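Local coordinates for Lys-gingipain catalytic subunit (Porphyromonas gingivalis, PDB 4TKX), which cleaves proteins after lysine residues as the cysteine protease domain of a secreted, probable virulence factor, degrading hemoglobin, collagen and immunoglobulins, at residues A[115-120]-A[322-327]; A[14-19]-A[40-45]; A[389-394]-A[417-422]. One frame throughout, in Å; residues are numbered along the deposited sequence.

Contact 1. Residues A[115-120]-A[322-327]. With NA (sodium ion), chain F.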
loop_
_atom_site.group_PDB
_atom_site.type_symbol
_atom_site.label_atom_id
_atom_site.label_comp_id
_atom_site.label_asym_id
_atom_site.label_seq_id
_atom_site.Cartn_x
_atom_site.Cartn_y
_atom_site.Cartn_z
ATOM N N GLU A 115 -7.766 12.239 -4.984
ATOM C CA GLU A 115 -6.660 12.974 -5.568
ATOM C C GLU A 115 -5.309 12.546 -5.025
ATOM O O GLU A 115 -4.289 12.956 -5.566
ATOM C CB GLU A 115 -6.811 14.484 -5.324
ATOM C CG GLU A 115 -7.684 15.154 -6.339
ATOM C CD GLU A 115 -9.019 14.477 -6.445
ATOM O OE1 GLU A 115 -9.860 14.726 -5.558
ATOM O OE2 GLU A 115 -9.213 13.675 -7.396
ATOM N N MET A 116 -5.308 11.787 -3.926
ATOM C CA MET A 116 -4.086 11.314 -3.287
ATOM C C MET A 116 -4.272 9.867 -2.879
ATOM O O MET A 116 -5.380 9.445 -2.566
ATOM C CB MET A 116 -3.782 12.123 -2.019
ATOM C CG MET A 116 -3.480 13.606 -2.281
ATOM S SD MET A 116 -3.507 14.620 -0.773
ATOM C CE MET A 116 -5.264 14.815 -0.595
ATOM N N TYR A 117 -3.180 9.113 -2.883
ATOM C CA TYR A 117 -3.177 7.780 -2.324
ATOM C C TYR A 117 -3.186 7.903 -0.797
ATOM O O TYR A 117 -2.208 8.354 -0.186
ATOM C CB TYR A 117 -1.927 7.021 -2.767
ATOM C CG TYR A 117 -1.939 6.405 -4.151
ATOM C CD1 TYR A 117 -3.113 5.971 -4.746
ATOM C CD2 TYR A 117 -0.750 6.177 -4.821
ATOM C CE1 TYR A 117 -3.111 5.369 -5.988
ATOM C CE2 TYR A 117 -0.734 5.568 -6.053
ATOM C CZ TYR A 117 -1.924 5.168 -6.638
ATOM O OH TYR A 117 -1.924 4.568 -7.875
ATOM N N THR A 118 -4.280 7.471 -0.192
ATOM C CA THR A 118 -4.513 7.647 1.230
ATOM C C THR A 118 -4.408 6.320 1.947
ATOM O O THR A 118 -4.949 5.308 1.487
ATOM C CB THR A 118 -5.930 8.211 1.440
ATOM O OG1 THR A 118 -6.035 9.471 0.772
ATOM C CG2 THR A 118 -6.250 8.395 2.922
ATOM N N PHE A 119 -3.731 6.323 3.085
ATOM C CA PHE A 119 -3.638 5.143 3.919
ATOM C C PHE A 119 -3.629 5.568 5.373
ATOM O O PHE A 119 -3.359 6.724 5.685
ATOM C CB PHE A 119 -2.403 4.304 3.583
ATOM C CG PHE A 119 -1.095 5.021 3.732
ATOM C CD1 PHE A 119 -0.429 5.043 4.950
ATOM C CD2 PHE A 119 -0.501 5.640 2.647
ATOM C CE1 PHE A 119 0.821 5.657 5.076
ATOM C CE2 PHE A 119 0.744 6.253 2.772
ATOM C CZ PHE A 119 1.399 6.261 3.985
ATOM N N ARG A 120 -3.975 4.638 6.245
ATOM C CA ARG A 120 -4.124 4.936 7.656
ATOM C C ARG A 120 -3.271 3.980 8.484
ATOM O O ARG A 120 -3.478 2.754 8.478
ATOM C CB ARG A 120 -5.583 4.826 8.081
ATOM C CG ARG A 120 -5.786 5.017 9.554
ATOM C CD ARG A 120 -7.248 4.877 9.942
ATOM N NE ARG A 120 -8.134 5.957 9.500
ATOM C CZ ARG A 120 -8.595 6.928 10.283
ATOM N NH1 ARG A 120 -8.180 7.045 11.542
ATOM N NH2 ARG A 120 -9.447 7.814 9.789
ATOM N N TYR A 322 1.806 0.954 -11.052
ATOM C CA TYR A 322 1.063 0.250 -10.011
ATOM C C TYR A 322 2.005 -0.574 -9.137
ATOM O O TYR A 322 1.838 -1.781 -8.954
ATOM C CB TYR A 322 -0.045 -0.599 -10.615
ATOM C CG TYR A 322 -1.118 0.222 -11.291
ATOM C CD1 TYR A 322 -2.173 0.727 -10.566
ATOM C CD2 TYR A 322 -1.078 0.492 -12.649
ATOM C CE1 TYR A 322 -3.156 1.457 -11.151
ATOM C CE2 TYR A 322 -2.079 1.254 -13.262
ATOM C CZ TYR A 322 -3.115 1.733 -12.495
ATOM O OH TYR A 322 -4.133 2.486 -13.045
ATOM N N ASN A 323 2.973 0.118 -8.551
ATOM C CA ASN A 323 3.986 -0.544 -7.754
ATOM C C ASN A 323 3.928 -0.275 -6.266
ATOM O O ASN A 323 4.823 -0.709 -5.531
ATOM C CB ASN A 323 5.369 -0.219 -8.310
ATOM C CG ASN A 323 5.624 -0.943 -9.613
ATOM O OD1 ASN A 323 5.141 -2.066 -9.817
ATOM N ND2 ASN A 323 6.380 -0.315 -10.499
ATOM N N THR A 324 2.885 0.416 -5.827
ATOM C CA THR A 324 2.674 0.622 -4.388
ATOM C C THR A 324 1.481 -0.182 -3.886
ATOM O O THR A 324 0.626 -0.603 -4.668
ATOM C CB THR A 324 2.392 2.094 -4.037
ATOM O OG1 THR A 324 1.214 2.537 -4.726
ATOM C CG2 THR A 324 3.582 2.992 -4.406
ATOM N N VAL A 325 1.416 -0.363 -2.570
ATOM C CA VAL A 325 0.261 -0.986 -1.944
ATOM C C VAL A 325 -1.023 -0.227 -2.308
ATOM O O VAL A 325 -2.022 -0.829 -2.723
ATOM C CB VAL A 325 0.444 -1.083 -0.418
ATOM C CG1 VAL A 325 -0.862 -1.535 0.257
ATOM C CG2 VAL A 325 1.601 -2.035 -0.055
ATOM N N ASN A 326 -1.011 1.097 -2.163
ATOM C CA ASN A 326 -2.194 1.862 -2.521
ATOM C C ASN A 326 -2.623 1.614 -3.956
ATOM O O ASN A 326 -3.813 1.516 -4.233
ATOM C CB ASN A 326 -1.994 3.362 -2.321
ATOM C CG ASN A 326 -2.548 3.830 -1.015
ATOM O OD1 ASN A 326 -1.824 3.912 -0.034
ATOM N ND2 ASN A 326 -3.842 4.142 -0.986
ATOM N N SER A 327 -1.655 1.503 -4.862
ATOM C CA SER A 327 -1.982 1.342 -6.275
ATOM C C SER A 327 -2.665 0.002 -6.562
ATOM O O SER A 327 -3.455 -0.106 -7.500
ATOM C CB SER A 327 -0.746 1.517 -7.155
ATOM O OG SER A 327 0.124 0.420 -7.084
HETATM NA NA NA F . 3.055 -3.046 -10.762
#
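The ring of Tyr117 and the side chain of Asn326 overlap while pointing in opposing senses. Asn326 CB sits over one face of the ring, 3.9 Å from the centroid of the Tyr117 ring, in a CH-pi contact. It is offset toward the rim, on the CG side. The amide of Asn326 lies nearly flat to the ring, with the two planes 22° apart. Asn326 then reaches past the ring to the backbone of the strand. Its ND2 donates to Thr118 O at 2.9 Å, and the bond is almost straight at 172°. Thr118 O lies close to the amide plane of Asn326, but ND2 approaches it from above the carbonyl plane. The other end of the amide, Asn326 OD1, rests 3.5 Å from Phe119 CD2, with the Asn326 side chain roughly perpendicular to that of Phe119.

Ser327 follows along the same tyrosine, with its CB 3.3 Å from Tyr117 OH. That hydroxyl has its polar partner in Asp8. With chi1 near -80°, Tyr117 CG stands anti to the carbonyl carbon, and the ring extends along the first turn of the helix.

Thr324 is the N-cap: its OG1 accepts from Ser327 N at 3.1 Å. Ser327 OG donates back to Thr324 O at 2.7 Å. Just before the cap, Tyr322 O and Asn323 OD1 bind the sodium ion, whose site is completed by backbone oxygens of Ala315, Thr316, Leu318 and Ser321. The arrangement is a capped helix N-terminus docked on an edge strand of the four-stranded parallel sheet, within the C25 peptidase domain.

Contact 2. Residues A[14-19]-A[40-45]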
loop_
_atom_site.group_PDB
_atom_site.type_symbol
_atom_site.label_atom_id
_atom_site.label_comp_id
_atom_site.label_asym_id
_atom_site.label_seq_id
_atom_site.Cartn_x
_atom_site.Cartn_y
_atom_site.Cartn_z
ATOM N N VAL A 14 8.507 12.376 -5.136
ATOM C CA VAL A 14 7.441 11.909 -4.268
ATOM C C VAL A 14 7.166 12.920 -3.171
ATOM O O VAL A 14 8.095 13.428 -2.535
ATOM C CB VAL A 14 7.803 10.568 -3.632
ATOM C CG1 VAL A 14 6.665 10.078 -2.762
ATOM C CG2 VAL A 14 8.125 9.555 -4.705
ATOM N N ARG A 15 5.880 13.211 -2.967
ATOM C CA ARG A 15 5.440 14.161 -1.948
ATOM C C ARG A 15 4.375 13.499 -1.097
ATOM O O ARG A 15 3.478 12.833 -1.613
ATOM C CB ARG A 15 4.883 15.425 -2.609
ATOM C CG ARG A 15 5.906 16.131 -3.477
ATOM C CD ARG A 15 5.369 17.391 -4.096
ATOM N NE ARG A 15 6.247 17.836 -5.179
ATOM C CZ ARG A 15 7.362 18.536 -5.007
ATOM N NH1 ARG A 15 7.745 18.916 -3.788
ATOM N NH2 ARG A 15 8.089 18.868 -6.071
ATOM N N MET A 16 4.489 13.670 0.210
ATOM C CA MET A 16 3.548 13.081 1.144
ATOM C C MET A 16 3.118 14.083 2.204
ATOM O O MET A 16 3.951 14.740 2.842
ATOM C CB MET A 16 4.150 11.848 1.811
ATOM C CG MET A 16 3.217 11.207 2.844
ATOM S SD MET A 16 3.691 9.513 3.257
ATOM C CE MET A 16 5.135 9.773 4.174
ATOM N N LEU A 17 1.802 14.188 2.369
ATOM C CA LEU A 17 1.199 14.959 3.442
ATOM C C LEU A 17 0.867 13.982 4.566
ATOM O O LEU A 17 0.242 12.941 4.335
ATOM C CB LEU A 17 -0.088 15.618 2.926
ATOM C CG LEU A 17 -0.915 16.396 3.959
ATOM C CD1 LEU A 17 -0.129 17.538 4.561
ATOM C CD2 LEU A 17 -2.153 16.923 3.302
ATOM N N VAL A 18 1.303 14.307 5.774
ATOM C CA VAL A 18 1.078 13.451 6.928
ATOM C C VAL A 18 0.257 14.228 7.943
ATOM O O VAL A 18 0.628 15.342 8.340
ATOM C CB VAL A 18 2.404 13.018 7.584
ATOM C CG1 VAL A 18 2.146 12.115 8.808
ATOM C CG2 VAL A 18 3.285 12.288 6.587
ATOM N N VAL A 19 -0.871 13.649 8.346
ATOM C CA VAL A 19 -1.687 14.216 9.424
ATOM C C VAL A 19 -1.737 13.168 10.534
ATOM O O VAL A 19 -2.172 12.033 10.315
ATOM C CB VAL A 19 -3.107 14.562 8.937
ATOM C CG1 VAL A 19 -3.982 15.066 10.105
ATOM C CG2 VAL A 19 -3.027 15.604 7.820
ATOM N N PHE A 40 11.086 11.098 -0.170
ATOM C CA PHE A 40 9.778 11.704 -0.013
ATOM C C PHE A 40 9.952 13.103 0.578
ATOM O O PHE A 40 10.534 13.259 1.665
ATOM C CB PHE A 40 8.894 10.932 0.985
ATOM C CG PHE A 40 8.354 9.606 0.501
ATOM C CD1 PHE A 40 9.103 8.740 -0.264
ATOM C CD2 PHE A 40 7.092 9.195 0.906
ATOM C CE1 PHE A 40 8.583 7.503 -0.655
ATOM C CE2 PHE A 40 6.579 7.975 0.528
ATOM C CZ PHE A 40 7.322 7.133 -0.264
ATOM N N TYR A 41 9.412 14.104 -0.110
ATOM C CA TYR A 41 9.252 15.423 0.470
ATOM C C TYR A 41 8.018 15.382 1.357
ATOM O O TYR A 41 6.920 15.128 0.885
ATOM C CB TYR A 41 9.107 16.474 -0.631
ATOM C CG TYR A 41 10.417 16.772 -1.320
ATOM C CD1 TYR A 41 11.336 17.628 -0.754
ATOM C CD2 TYR A 41 10.729 16.193 -2.528
ATOM C CE1 TYR A 41 12.545 17.896 -1.372
ATOM C CE2 TYR A 41 11.935 16.464 -3.167
ATOM C CZ TYR A 41 12.835 17.321 -2.592
ATOM O OH TYR A 41 14.046 17.577 -3.219
ATOM N N LEU A 42 8.228 15.586 2.651
ATOM C CA LEU A 42 7.185 15.438 3.660
ATOM C C LEU A 42 6.635 16.784 4.124
ATOM O O LEU A 42 7.386 17.739 4.327
ATOM C CB LEU A 42 7.781 14.716 4.865
ATOM C CG LEU A 42 8.332 13.320 4.582
ATOM C CD1 LEU A 42 9.101 12.783 5.774
ATOM C CD2 LEU A 42 7.190 12.396 4.210
ATOM N N ASP A 43 5.325 16.825 4.346
ATOM C CA ASP A 43 4.659 17.959 4.986
ATOM C C ASP A 43 3.907 17.349 6.150
ATOM O O ASP A 43 2.889 16.687 5.945
ATOM C CB ASP A 43 3.684 18.597 3.991
ATOM C CG ASP A 43 3.147 19.920 4.452
ATOM O OD1 ASP A 43 3.541 20.398 5.537
ATOM O OD2 ASP A 43 2.346 20.505 3.687
ATOM N N VAL A 44 4.423 17.528 7.362
ATOM C CA VAL A 44 3.965 16.748 8.524
ATOM C C VAL A 44 3.278 17.644 9.530
ATOM O O VAL A 44 3.876 18.619 10.022
ATOM C CB VAL A 44 5.137 16.066 9.239
ATOM C CG1 VAL A 44 4.624 15.232 10.396
ATOM C CG2 VAL A 44 5.925 15.209 8.273
ATOM N N HIS A 45 2.036 17.286 9.863
ATOM C CA HIS A 45 1.221 18.071 10.773
ATOM C C HIS A 45 0.527 17.200 11.800
ATOM O O HIS A 45 0.195 16.051 11.524
ATOM C CB HIS A 45 0.208 18.864 9.960
ATOM C CG HIS A 45 0.851 19.925 9.137
ATOM N ND1 HIS A 45 1.061 21.194 9.620
ATOM C CD2 HIS A 45 1.431 19.882 7.914
ATOM C CE1 HIS A 45 1.679 21.912 8.698
ATOM N NE2 HIS A 45 1.929 21.134 7.660
#
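Strands 14-20 and 40-46, joined by helix 25-37, form a beta-alpha-beta unit, and this contact is its parallel strand pair. Arg15 pairs with Tyr41, Met16 with Leu42, Leu17 with Asp43, Val18 with Val44 and Val19 with His45. Five backbone hydrogen bonds hold the register. Met16 and Val18 each use both their N-H and their C=O, to Tyr41 and Asp43 and to Asp43 and His45 respectively. Tyr41 N also donates to Val14 O at 2.8 Å.

On the face of Val14, Met16, Phe40 and Leu42, helix 25-37 packs through Trp31 and Lys35. Val14 CG1 stands squarely over the Phe40 ring, 3.6 Å from its centroid and 5° off the normal. Chi1 of -178° turns this methyl away from the Val14 nitrogen and over the ring. Met16 SD lies at the edge of the same ring, 5.3 Å from the Phe40 centroid, in a Met-aromatic contact. Met16 and Leu42 run side by side, and the bend at chi3 of Met16 turns its methyl, CE, toward Leu42 CD2.

The other face meets helix 56-72. Leu17 lies alongside Asp43, with Leu17 CD1 3.4 Å from Asp43 O. Asp43 OD2 forms a salt bridge with Lys66 of that helix, and His45 ND1 is hydrogen-bonded to Glu49. The two acids probably favour a protonated imidazole. At its other nitrogen, His45 NE2 donates to Asp43 OD1 at 2.8 Å, reaching that oxygen from above the carboxylate plane.

Contact 3. Residues A[389-394]-A[417-422]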
loop_
_atom_site.group_PDB
_atom_site.type_symbol
_atom_site.label_atom_id
_atom_site.label_comp_id
_atom_site.label_asym_id
_atom_site.label_seq_id
_atom_site.Cartn_x
_atom_site.Cartn_y
_atom_site.Cartn_z
ATOM N N SER A 389 22.629 20.610 -9.053
ATOM C CA SER A 389 22.321 19.213 -9.332
ATOM C C SER A 389 23.585 18.356 -9.380
ATOM O O SER A 389 24.707 18.871 -9.481
ATOM C CB SER A 389 21.563 19.063 -10.652
ATOM O OG SER A 389 22.352 19.496 -11.748
ATOM N N TYR A 390 23.381 17.048 -9.270
ATOM C CA TYR A 390 24.438 16.082 -9.484
ATOM C C TYR A 390 23.991 14.996 -10.459
ATOM O O TYR A 390 22.802 14.653 -10.555
ATOM C CB TYR A 390 24.828 15.405 -8.174
ATOM C CG TYR A 390 25.283 16.340 -7.079
ATOM C CD1 TYR A 390 26.535 16.932 -7.118
ATOM C CD2 TYR A 390 24.467 16.608 -5.996
ATOM C CE1 TYR A 390 26.963 17.777 -6.106
ATOM C CE2 TYR A 390 24.882 17.436 -4.987
ATOM C CZ TYR A 390 26.134 18.023 -5.048
ATOM O OH TYR A 390 26.542 18.855 -4.045
ATOM N N SER A 391 24.962 14.448 -11.173
ATOM C CA SER A 391 24.719 13.322 -12.062
ATOM C C SER A 391 25.141 12.045 -11.360
ATOM O O SER A 391 26.312 11.871 -11.030
ATOM C CB SER A 391 25.485 13.496 -13.362
ATOM O OG SER A 391 24.854 14.482 -14.151
ATOM N N ILE A 392 24.170 11.164 -11.109
ATOM C CA ILE A 392 24.405 9.908 -10.405
ATOM C C ILE A 392 23.994 8.727 -11.271
ATOM O O ILE A 392 22.873 8.678 -11.772
ATOM C CB ILE A 392 23.611 9.844 -9.089
ATOM C CG1 ILE A 392 23.949 11.050 -8.204
ATOM C CG2 ILE A 392 23.866 8.520 -8.380
ATOM C CD1 ILE A 392 25.299 11.013 -7.591
ATOM N N GLN A 393 24.911 7.780 -11.444
ATOM C CA GLN A 393 24.643 6.576 -12.210
ATOM C C GLN A 393 23.802 5.610 -11.395
ATOM O O GLN A 393 24.161 5.278 -10.266
ATOM C CB GLN A 393 25.943 5.860 -12.548
ATOM C CG GLN A 393 26.846 6.569 -13.520
ATOM C CD GLN A 393 28.109 5.796 -13.713
ATOM O OE1 GLN A 393 29.090 6.015 -13.012
ATOM N NE2 GLN A 393 28.084 4.842 -14.622
ATOM N N ALA A 394 22.704 5.146 -11.984
ATOM C CA ALA A 394 21.845 4.131 -11.374
ATOM C C ALA A 394 20.990 3.539 -12.483
ATOM O O ALA A 394 20.731 4.209 -13.478
ATOM C CB ALA A 394 20.968 4.762 -10.288
ATOM N N SER A 417 19.365 5.972 -20.093
ATOM C CA SER A 417 20.804 5.753 -20.206
ATOM C C SER A 417 21.487 5.564 -18.849
ATOM O O SER A 417 22.710 5.622 -18.752
ATOM C CB SER A 417 21.457 6.930 -20.937
ATOM O OG SER A 417 20.883 7.125 -22.227
ATOM N N GLY A 418 20.708 5.361 -17.790
ATOM C CA GLY A 418 21.291 5.033 -16.496
ATOM C C GLY A 418 21.940 6.177 -15.734
ATOM O O GLY A 418 22.878 5.978 -14.952
ATOM N N VAL A 419 21.433 7.381 -15.949
ATOM C CA VAL A 419 21.914 8.545 -15.233
ATOM C C VAL A 419 20.759 9.347 -14.654
ATOM O O VAL A 419 19.871 9.773 -15.380
ATOM C CB VAL A 419 22.747 9.465 -16.148
ATOM C CG1 VAL A 419 23.308 10.597 -15.335
ATOM C CG2 VAL A 419 23.871 8.668 -16.801
ATOM N N ALA A 420 20.776 9.524 -13.334
ATOM C CA ALA A 420 19.845 10.410 -12.651
ATOM C C ALA A 420 20.433 11.813 -12.504
ATOM O O ALA A 420 21.559 11.997 -12.037
ATOM C CB ALA A 420 19.488 9.861 -11.277
ATOM N N THR A 421 19.652 12.803 -12.887
ATOM C CA THR A 421 19.987 14.182 -12.564
ATOM C C THR A 421 19.298 14.488 -11.244
ATOM O O THR A 421 18.072 14.619 -11.188
ATOM C CB THR A 421 19.536 15.140 -13.659
ATOM O OG1 THR A 421 20.226 14.811 -14.878
ATOM C CG2 THR A 421 19.849 16.577 -13.265
ATOM N N VAL A 422 20.086 14.553 -10.182
ATOM C CA VAL A 422 19.547 14.766 -8.850
ATOM C C VAL A 422 19.439 16.272 -8.642
ATOM O O VAL A 422 20.448 16.980 -8.539
ATOM C CB VAL A 422 20.409 14.086 -7.770
ATOM C CG1 VAL A 422 19.815 14.332 -6.395
ATOM C CG2 VAL A 422 20.510 12.591 -8.053
HETATM O O HOH W 1 25.209 4.569 -15.883
#
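Ser389 precedes the first paired residue, and its CA lies 3.0 Å from Val422 O in a CA-H...O contact. Its CB also lies 4.0 Å from Thr421 CG2.

Tyr390 and Val422 form an antiparallel hydrogen-bonded pair. Tyr390 N donates to Val422 O at 3.0 Å, in the carbonyl plane and on a lone pair. The return bond from Val422 N to Tyr390 O is shorter, at 2.7 Å. The Tyr390 hydroxyl has its partner in Pro384 O.

Ser391 faces Thr421 in a non-hydrogen-bonded pair.

Ile392 makes the next hydrogen-bonded pair, with Ala420. Its N-H points almost straight at Ala420 O, at 173°. Its side chain comes across that of Val422 at a slant, and Ile392 CG1 meets Val422 CG2 at 3.8 Å. Chi1 of -56° turns the CG1 branch, rather than CG2, toward Val422.

Gln393 pairs with Val419 without direct backbone bonds. Its extended side chain reaches a water: Gln393 NE2 donates to it at 3.2 Å, and the water donates to Gly418 O at 2.9 Å.

Ala394 closes the pairing. Ala394 N donates to the same Gly418 O, from well above its carbonyl plane, so that oxygen accepts from both the backbone and the water. Gly418 has positive phi where the chain enters its strand.

The pair belongs to the Ig-like C-terminal domain. Tyr390, Ala420 and Val422 pack inward on Val400 and Ile402 of strand 399-404. Strand 377-378 flanks 389-394 on one side, and strand 407-413 flanks 419-424 on the other.

Overall arrangement
From the N terminus, contact 2 comes first: strand 14-20 leads through helix 25-37 to strand 40-46, a local closure. Contact 1 opens later and closes a long loop of 201 residues, which carries most of the six-stranded sheet and the catalytic Cys249. Contact 3 closes a loop of 22 residues near the C terminus. The three follow in series; none nests or crosses. In the four-stranded parallel sheet, contact 2 pairs outer strand 40-46 with its neighbour 14-20, and contact 1 docks a helix on the other outer strand, 117-121. They touch where Phe119 CZ lies 4.0 Å from Met16 SD. Contact 3 belongs to the Ig-like domain, its nearest atoms about 7 Å from contact 2.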